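Local coordinates for protein propionate kinase (Francisella tularensis subsp. tularensis, PDB 3KHY) that probably catalyses the reversible, magnesium-dependent transfer of phosphate from ATP to acetate or propionate, as a homodimeric kinase of the acetokinase family, at residues A[195-201]-A[314-320]; A[325-331]-A[350-354]. One frame throughout, in Å; residues are numbered along the deposited sequence.

Contact 1: residues A[195-201]-A[314-320]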
ATOM      1  N   ASN A 195     -12.223   8.264 -19.463  1.00 19.11           N
ATOM      2  CA  ASN A 195     -12.396   7.895 -18.067  1.00 19.10           C
ATOM      3  C   ASN A 195     -11.996   6.438 -17.969  1.00 18.73           C
ATOM      4  O   ASN A 195     -12.819   5.533 -18.155  1.00 15.29           O
ATOM      5  CB  ASN A 195     -13.840   8.092 -17.621  1.00 17.41           C
ATOM      6  CG  ASN A 195     -14.255   9.549 -17.648  1.00 22.17           C
ATOM      7  OD1 ASN A 195     -13.667  10.389 -16.971  1.00 20.30           O
ATOM      8  ND2 ASN A 195     -15.265   9.855 -18.446  1.00 29.81           N
ATOM      9  N   VAL A 196     -10.718   6.213 -17.713  1.00 16.10           N
ATOM     10  CA  VAL A 196     -10.169   4.874 -17.854  1.00 14.98           C
ATOM     11  C   VAL A 196      -9.221   4.540 -16.723  1.00 13.64           C
ATOM     12  O   VAL A 196      -8.668   5.422 -16.058  1.00 16.48           O
ATOM     13  CB  VAL A 196      -9.437   4.684 -19.204  1.00 15.51           C
ATOM     14  CG1 VAL A 196     -10.427   4.699 -20.370  1.00 18.70           C
ATOM     15  CG2 VAL A 196      -8.330   5.737 -19.403  1.00 14.52           C
ATOM     16  N   ILE A 197      -9.068   3.248 -16.492  1.00  9.93           N
ATOM     17  CA  ILE A 197      -8.020   2.741 -15.625  1.00 11.84           C
ATOM     18  C   ILE A 197      -7.003   2.108 -16.554  1.00 14.70           C
ATOM     19  O   ILE A 197      -7.355   1.263 -17.369  1.00 14.54           O
ATOM     20  CB  ILE A 197      -8.569   1.692 -14.662  1.00 12.43           C
ATOM     21  CG1 ILE A 197      -9.567   2.351 -13.706  1.00 12.66           C
ATOM     22  CG2 ILE A 197      -7.421   1.006 -13.894  1.00 11.38           C
ATOM     23  CD1 ILE A 197     -10.427   1.354 -12.917  1.00 15.13           C
ATOM     24  N   VAL A 198      -5.753   2.552 -16.459  1.00 13.21           N
ATOM     25  CA  VAL A 198      -4.699   2.068 -17.340  1.00 13.51           C
ATOM     26  C   VAL A 198      -3.705   1.232 -16.538  1.00 17.09           C
ATOM     27  O   VAL A 198      -3.108   1.709 -15.568  1.00 13.93           O
ATOM     28  CB  VAL A 198      -3.954   3.232 -18.043  1.00 17.42           C
ATOM     29  CG1 VAL A 198      -2.818   2.695 -18.939  1.00 14.28           C
ATOM     30  CG2 VAL A 198      -4.936   4.092 -18.873  1.00 18.65           C
ATOM     31  N   ALA A 199      -3.564  -0.029 -16.933  1.00 11.80           N
ATOM     32  CA  ALA A 199      -2.591  -0.923 -16.325  1.00 13.88           C
ATOM     33  C   ALA A 199      -1.411  -1.080 -17.275  1.00 11.57           C
ATOM     34  O   ALA A 199      -1.506  -1.751 -18.286  1.00 11.72           O
ATOM     35  CB  ALA A 199      -3.215  -2.273 -16.029  1.00 10.85           C
ATOM     36  N   HIS A 200      -0.312  -0.409 -16.959  1.00  9.66           N
ATOM     37  CA  HIS A 200       0.917  -0.522 -17.729  1.00 11.05           C
ATOM     38  C   HIS A 200       1.726  -1.647 -17.104  1.00 15.84           C
ATOM     39  O   HIS A 200       2.302  -1.467 -16.031  1.00 14.18           O
ATOM     40  CB  HIS A 200       1.709   0.787 -17.641  1.00 13.08           C
ATOM     41  CG  HIS A 200       3.014   0.752 -18.376  1.00 18.25           C
ATOM     42  ND1 HIS A 200       3.257   1.515 -19.496  1.00 17.90           N
ATOM     43  CD2 HIS A 200       4.138   0.025 -18.165  1.00 19.63           C
ATOM     44  CE1 HIS A 200       4.479   1.274 -19.935  1.00 21.20           C
ATOM     45  NE2 HIS A 200       5.037   0.372 -19.146  1.00 23.49           N
ATOM     46  N   LEU A 201       1.747  -2.808 -17.754  1.00 12.47           N
ATOM     47  CA  LEU A 201       2.447  -3.978 -17.222  1.00 12.77           C
ATOM     48  C   LEU A 201       3.614  -4.294 -18.149  1.00 12.71           C
ATOM     49  O   LEU A 201       3.408  -4.638 -19.306  1.00 13.46           O
ATOM     50  CB  LEU A 201       1.486  -5.181 -17.115  1.00 12.66           C
ATOM     51  CG  LEU A 201       0.138  -4.882 -16.445  1.00 13.17           C
ATOM     52  CD1 LEU A 201      -0.812  -6.096 -16.494  1.00 11.73           C
ATOM     53  CD2 LEU A 201       0.328  -4.427 -14.998  1.00 10.48           C
ATOM     54  N   LEU A 314     -17.221   3.941 -15.776  1.00 20.73           N
ATOM     55  CA  LEU A 314     -15.903   3.572 -16.289  1.00 18.25           C
ATOM     56  C   LEU A 314     -15.971   3.331 -17.789  1.00 16.99           C
ATOM     57  O   LEU A 314     -16.756   2.495 -18.230  1.00 19.27           O
ATOM     58  CB  LEU A 314     -15.394   2.304 -15.592  1.00 19.47           C
ATOM     59  CG  LEU A 314     -14.059   1.771 -16.117  1.00 16.98           C
ATOM     60  CD1 LEU A 314     -12.937   2.723 -15.725  1.00 15.15           C
ATOM     61  CD2 LEU A 314     -13.770   0.345 -15.605  1.00 15.94           C
ATOM     62  N   ASP A 315     -15.155   4.040 -18.577  1.00 14.57           N
ATOM     63  CA  ASP A 315     -15.154   3.833 -20.030  1.00 19.78           C
ATOM     64  C   ASP A 315     -14.487   2.513 -20.391  1.00 21.54           C
ATOM     65  O   ASP A 315     -15.013   1.742 -21.198  1.00 20.76           O
ATOM     66  CB  ASP A 315     -14.430   4.963 -20.767  1.00 19.88           C
ATOM     67  CG  ASP A 315     -15.188   6.279 -20.727  1.00 24.32           C
ATOM     68  OD1 ASP A 315     -16.432   6.259 -20.577  1.00 26.06           O
ATOM     69  OD2 ASP A 315     -14.524   7.330 -20.852  1.00 24.59           O
ATOM     70  N   ALA A 316     -13.315   2.271 -19.807  1.00 17.67           N
ATOM     71  CA  ALA A 316     -12.581   1.026 -20.050  1.00 11.76           C
ATOM     72  C   ALA A 316     -11.499   0.782 -19.018  1.00 11.63           C
ATOM     73  O   ALA A 316     -10.970   1.725 -18.414  1.00 14.22           O
ATOM     74  CB  ALA A 316     -11.952   1.048 -21.431  1.00 12.33           C
ATOM     75  N   LEU A 317     -11.173  -0.488 -18.827  1.00 14.96           N
ATOM     76  CA  LEU A 317      -9.909  -0.883 -18.215  1.00 17.53           C
ATOM     77  C   LEU A 317      -8.966  -1.118 -19.390  1.00 16.59           C
ATOM     78  O   LEU A 317      -9.338  -1.822 -20.335  1.00 15.87           O
ATOM     79  CB  LEU A 317     -10.087  -2.171 -17.423  1.00 14.40           C
ATOM     80  CG  LEU A 317      -8.803  -2.865 -16.951  1.00 16.47           C
ATOM     81  CD1 LEU A 317      -7.984  -1.941 -16.034  1.00 14.89           C
ATOM     82  CD2 LEU A 317      -9.153  -4.165 -16.237  1.00 17.16           C
ATOM     83  N   VAL A 318      -7.769  -0.521 -19.360  1.00 11.88           N
ATOM     84  CA  VAL A 318      -6.838  -0.624 -20.502  1.00 13.53           C
ATOM     85  C   VAL A 318      -5.518  -1.282 -20.104  1.00 12.96           C
ATOM     86  O   VAL A 318      -4.867  -0.820 -19.163  1.00 13.31           O
ATOM     87  CB  VAL A 318      -6.519   0.761 -21.094  1.00 16.04           C
ATOM     88  CG1 VAL A 318      -5.645   0.615 -22.339  1.00 14.25           C
ATOM     89  CG2 VAL A 318      -7.813   1.519 -21.419  1.00 18.65           C
ATOM     90  N   PHE A 319      -5.136  -2.365 -20.801  1.00  9.97           N
ATOM     91  CA  PHE A 319      -3.844  -3.012 -20.594  1.00 14.07           C
ATOM     92  C   PHE A 319      -2.840  -2.457 -21.596  1.00 14.22           C
ATOM     93  O   PHE A 319      -3.163  -2.270 -22.772  1.00 14.11           O
ATOM     94  CB  PHE A 319      -3.935  -4.534 -20.830  1.00 10.50           C
ATOM     95  CG  PHE A 319      -4.721  -5.280 -19.784  1.00 12.94           C
ATOM     96  CD1 PHE A 319      -4.149  -5.576 -18.553  1.00 10.34           C
ATOM     97  CD2 PHE A 319      -6.017  -5.726 -20.051  1.00 10.95           C
ATOM     98  CE1 PHE A 319      -4.854  -6.281 -17.591  1.00 13.31           C
ATOM     99  CE2 PHE A 319      -6.735  -6.436 -19.086  1.00 14.88           C
ATOM    100  CZ  PHE A 319      -6.147  -6.718 -17.853  1.00 13.19           C
ATOM    101  N   THR A 320      -1.619  -2.219 -21.143  1.00 14.38           N
ATOM    102  CA  THR A 320      -0.571  -1.748 -22.028  1.00 10.79           C
ATOM    103  C   THR A 320       0.781  -2.191 -21.460  1.00 13.52           C
ATOM    104  O   THR A 320       0.827  -2.844 -20.417  1.00 13.71           O
ATOM    105  CB  THR A 320      -0.635  -0.213 -22.215  1.00 16.07           C
ATOM    106  OG1 THR A 320       0.210   0.170 -23.309  1.00 15.37           O
ATOM    107  CG2 THR A 320      -0.196   0.521 -20.929  1.00 15.77           C
TER
HETATM  108  O   HOH W   1     -17.537   7.701 -18.727  1.00 32.57           O
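Val198 and Val318 sit side by side in two parallel strands, their CA atoms 4.7 Å apart and the short strand axes inclined by 17°. The backbone bonds weave from one strand to the other: Ile197 and Ala199 each use both N and O toward 314-320, Ile197 N binding Ala316 O and Ala199 N binding Val318 O, while Val318 N and Thr320 N return to Ile197 O and Ala199 O. Leu201 N to Thr320 O, 2.8 Å, ends the series.

At the N-terminal end of the pairing, Asn195 and Asp315 hold each other. Asp315 N donates to Asn195 O, and Asn195 N meets Asp315 OD2 at 2.8 Å from above the carboxylate plane. Asp315 CG lies beside its own backbone N (chi1 -70°), which carries the carboxylate back to Asn195. A water links Asn195 ND2 to Asp315 OD1.

Strand 196-201 is the middle strand of a five-stranded mixed sheet in the C-terminal half of a fold of the actin-like ATPase clan, and 316-320 is its parallel neighbour; antiparallel 205-211 flanks the first on its far side, and 365-367 lies beyond the second.

Apolar contacts divide between the two sheet faces. On one, Leu317 CD1 reaches Ile197 CG2 at 3.7 Å, Leu314 CD1 meets Ile197 CG1, and Leu201 CD1 lies at the edge of the Phe319 ring, 4.0 Å from Phe319 CD1. On the other, Thr320 has OG1 anti to the backbone N (chi1 -167°), which places CG2 between N and the carbonyl carbon; Thr320 CG2 there meets His200 CA at 3.5 Å and Val198 CG1 at 3.9 Å. Helix 328-337 packs over Leu201, Leu317 and Phe319 on the first face, helix 175-188 over Val198 and Val318 on the second. Asn195 OD1 is held by Asp212 N, Thr320 OG1 bonds Ile368 O, and the His200 ring, bonded to Ser177, stacks on His174, a predicted transition-state stabiliser.

Contact 2: residues A[325-331]-A[350-354]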
ATOM      1  N   GLU A 325       0.383  -5.737 -23.357  1.00 14.88           N
ATOM      2  CA  GLU A 325       0.079  -5.801 -24.787  1.00 17.32           C
ATOM      3  C   GLU A 325       0.100  -7.219 -25.351  1.00 16.20           C
ATOM      4  O   GLU A 325      -0.573  -7.510 -26.339  1.00 14.56           O
ATOM      5  CB  GLU A 325       1.058  -4.922 -25.583  1.00 14.67           C
ATOM      6  CG  GLU A 325       0.884  -3.422 -25.329  1.00 14.55           C
ATOM      7  CD  GLU A 325       2.088  -2.587 -25.780  1.00 21.00           C
ATOM      8  OE1 GLU A 325       2.745  -2.947 -26.785  1.00 20.42           O
ATOM      9  OE2 GLU A 325       2.383  -1.569 -25.123  1.00 20.01           O
ATOM     10  N   ASN A 326       0.873  -8.095 -24.720  1.00 13.50           N
ATOM     11  CA  ASN A 326       1.252  -9.358 -25.340  1.00 17.37           C
ATOM     12  C   ASN A 326       0.847 -10.625 -24.593  1.00 22.66           C
ATOM     13  O   ASN A 326       0.690 -11.678 -25.205  1.00 20.99           O
ATOM     14  CB  ASN A 326       2.761  -9.368 -25.581  1.00 21.92           C
ATOM     15  CG  ASN A 326       3.188  -8.296 -26.561  1.00 23.88           C
ATOM     16  OD1 ASN A 326       2.738  -8.288 -27.704  1.00 21.66           O
ATOM     17  ND2 ASN A 326       4.041  -7.373 -26.113  1.00 14.87           N
ATOM     18  N   ALA A 327       0.683 -10.524 -23.279  1.00 14.77           N
ATOM     19  CA  ALA A 327       0.440 -11.714 -22.451  1.00 14.84           C
ATOM     20  C   ALA A 327      -1.057 -12.034 -22.273  1.00 16.35           C
ATOM     21  O   ALA A 327      -1.663 -11.624 -21.297  1.00 13.67           O
ATOM     22  CB  ALA A 327       1.132 -11.548 -21.082  1.00 12.56           C
ATOM     23  N   ALA A 328      -1.652 -12.772 -23.209  1.00 17.09           N
ATOM     24  CA  ALA A 328      -3.084 -13.070 -23.121  1.00 17.27           C
ATOM     25  C   ALA A 328      -3.432 -13.826 -21.848  1.00 17.82           C
ATOM     26  O   ALA A 328      -4.483 -13.602 -21.263  1.00 14.14           O
ATOM     27  CB  ALA A 328      -3.565 -13.862 -24.361  1.00 14.72           C
ATOM     28  N   ASN A 329      -2.565 -14.743 -21.431  1.00 15.81           N
ATOM     29  CA  ASN A 329      -2.831 -15.549 -20.242  1.00 17.40           C
ATOM     30  C   ASN A 329      -2.902 -14.693 -18.971  1.00 19.27           C
ATOM     31  O   ASN A 329      -3.695 -14.953 -18.061  1.00 13.31           O
ATOM     32  CB  ASN A 329      -1.746 -16.628 -20.083  1.00 18.08           C
ATOM     33  CG  ASN A 329      -0.341 -16.030 -19.873  1.00 23.26           C
ATOM     34  OD1 ASN A 329       0.121 -15.191 -20.658  1.00 18.80           O
ATOM     35  ND2 ASN A 329       0.332 -16.457 -18.805  1.00 19.52           N
ATOM     36  N   ILE A 330      -2.051 -13.676 -18.906  1.00 13.98           N
ATOM     37  CA  ILE A 330      -2.017 -12.796 -17.749  1.00 12.79           C
ATOM     38  C   ILE A 330      -3.247 -11.884 -17.685  1.00 13.62           C
ATOM     39  O   ILE A 330      -3.828 -11.684 -16.626  1.00 12.58           O
ATOM     40  CB  ILE A 330      -0.749 -11.918 -17.738  1.00 14.47           C
ATOM     41  CG1 ILE A 330       0.498 -12.791 -17.650  1.00 14.99           C
ATOM     42  CG2 ILE A 330      -0.811 -10.933 -16.585  1.00 12.53           C
ATOM     43  CD1 ILE A 330       0.544 -13.698 -16.450  1.00 13.39           C
ATOM     44  N   ARG A 331      -3.637 -11.328 -18.821  1.00  9.71           N
ATOM     45  CA  ARG A 331      -4.859 -10.539 -18.873  1.00 10.05           C
ATOM     46  C   ARG A 331      -6.065 -11.406 -18.478  1.00 10.96           C
ATOM     47  O   ARG A 331      -6.928 -10.968 -17.729  1.00 11.29           O
ATOM     48  CB  ARG A 331      -5.052  -9.970 -20.288  1.00 14.77           C
ATOM     49  CG  ARG A 331      -3.982  -8.944 -20.720  1.00  8.85           C
ATOM     50  CD  ARG A 331      -4.427  -8.213 -22.008  1.00 10.54           C
ATOM     51  NE  ARG A 331      -4.638  -9.165 -23.112  1.00 13.39           N
ATOM     52  CZ  ARG A 331      -3.855  -9.304 -24.179  1.00 13.11           C
ATOM     53  NH1 ARG A 331      -2.773  -8.546 -24.353  1.00 15.07           N
ATOM     54  NH2 ARG A 331      -4.169 -10.210 -25.100  1.00 15.50           N
ATOM     55  N   ASN A 350      -9.234 -11.866 -26.889  1.00 16.03           N
ATOM     56  CA  ASN A 350      -8.034 -11.815 -26.060  1.00 18.70           C
ATOM     57  C   ASN A 350      -6.850 -12.485 -26.768  1.00 19.91           C
ATOM     58  O   ASN A 350      -5.728 -11.981 -26.735  1.00 15.50           O
ATOM     59  CB  ASN A 350      -8.294 -12.469 -24.694  1.00 13.43           C
ATOM     60  CG  ASN A 350      -7.143 -12.287 -23.732  1.00 18.15           C
ATOM     61  OD1 ASN A 350      -6.502 -11.231 -23.708  1.00 15.73           O
ATOM     62  ND2 ASN A 350      -6.879 -13.312 -22.916  1.00 16.08           N
ATOM     63  N   SER A 351      -7.107 -13.606 -27.434  1.00 19.47           N
ATOM     64  CA  SER A 351      -6.027 -14.379 -28.042  1.00 19.80           C
ATOM     65  C   SER A 351      -5.279 -13.572 -29.092  1.00 21.98           C
ATOM     66  O   SER A 351      -4.089 -13.785 -29.312  1.00 27.07           O
ATOM     67  CB  SER A 351      -6.550 -15.689 -28.654  1.00 21.88           C
ATOM     68  OG  SER A 351      -7.274 -15.431 -29.845  1.00 29.54           O
ATOM     69  N   ASN A 352      -5.968 -12.642 -29.743  1.00 20.96           N
ATOM     70  CA  ASN A 352      -5.297 -11.762 -30.690  1.00 17.15           C
ATOM     71  C   ASN A 352      -5.016 -10.352 -30.175  1.00 16.87           C
ATOM     72  O   ASN A 352      -4.734  -9.448 -30.964  1.00 18.23           O
ATOM     73  CB  ASN A 352      -6.068 -11.703 -32.012  1.00 19.00           C
ATOM     74  CG  ASN A 352      -5.870 -12.957 -32.839  1.00 26.92           C
ATOM     75  OD1 ASN A 352      -4.747 -13.427 -32.999  1.00 24.20           O
ATOM     76  ND2 ASN A 352      -6.961 -13.520 -33.340  1.00 19.56           N
ATOM     77  N   SER A 353      -5.101 -10.158 -28.860  1.00 13.91           N
ATOM     78  CA  SER A 353      -4.831  -8.835 -28.278  1.00 14.14           C
ATOM     79  C   SER A 353      -5.544  -7.727 -29.055  1.00 19.98           C
ATOM     80  O   SER A 353      -4.933  -6.722 -29.423  1.00 15.93           O
ATOM     81  CB  SER A 353      -3.319  -8.562 -28.239  1.00 17.32           C
ATOM     82  OG  SER A 353      -2.632  -9.540 -27.463  1.00 16.94           O
ATOM     83  N   GLU A 354      -6.838  -7.908 -29.306  1.00 15.26           N
ATOM     84  CA  GLU A 354      -7.605  -6.909 -30.051  1.00 14.04           C
ATOM     85  C   GLU A 354      -7.864  -5.630 -29.249  1.00 14.68           C
ATOM     86  O   GLU A 354      -7.638  -5.571 -28.037  1.00 12.19           O
ATOM     87  CB  GLU A 354      -8.937  -7.498 -30.548  1.00 14.18           C
ATOM     88  CG  GLU A 354      -8.754  -8.694 -31.464  1.00 22.85           C
ATOM     89  CD  GLU A 354     -10.022  -9.066 -32.209  1.00 31.04           C
ATOM     90  OE1 GLU A 354     -11.041  -8.359 -32.063  1.00 38.30           O
ATOM     91  OE2 GLU A 354     -10.000 -10.074 -32.945  1.00 30.37           O
TER
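The start of helix 328-337 faces the end of helix 347-351, with the CA atoms of Ala328 and Ser351 5.9 Å apart and those of Glu325 and Ser353 6.7 Å apart. Arg331 bridges the gap with its guanidinium edge. Its NE and NH2 both grip Asn350 OD1, at 2.8 Å from NE, and the oxygen lies within 2° of the guanidinium plane. The amide is turned 74° from that plane: NE meets OD1 nearly end-on to the C=O bond, NH2 from above the carbonyl plane. A bend at chi3 (-60°) turns the NE and NH2 side of the guanidinium to Asn350.

Residues 350-354 end helix 347-351 in a Schellman motif: Ser353, with positive phi, is the C' residue, its N binds Asn350 O at 2.9 Å, and Glu354 N bonds the carbonyl one residue before Asn350. Asn350 O also receives a weak bond from Arg331 NH2. Arg331 NH2 also donates to Ser353 OG at 2.9 Å, and Arg331 NH1 bonds Gly324 O in helix 321-326; the guanidinium thus spans from that helix to the 350-354 turn. At the other end of the Asn350 amide, ND2 donates to Ala328 O at 2.9 Å from above the peptide plane, while Ala328 CB packs against ND2 at 3.7 Å.

The two contacts follow one another along the chain, and their centres lie 14 Å apart. Strand 316-320 of contact 1 runs directly into helix 321-326, which leads into contact 2. Two side-chain meetings join them: Phe319 CD2 packs on Arg331 CD at 3.5 Å, and Thr320 OG1 approaches Glu325 OE2 at 3.3 Å, a weak hydrogen bond. Glu325 OE2 also accepts from Thr370 N. Both contacts hold residues of the predicted ATP site, His200 and Leu201 in contact 1, Glu325 and Asn326 in contact 2. Leu201 also forms backbone bonds with Ile323 and Gly324 of that site. The Arg331 side chain comes within about 6 Å of that of Leu201.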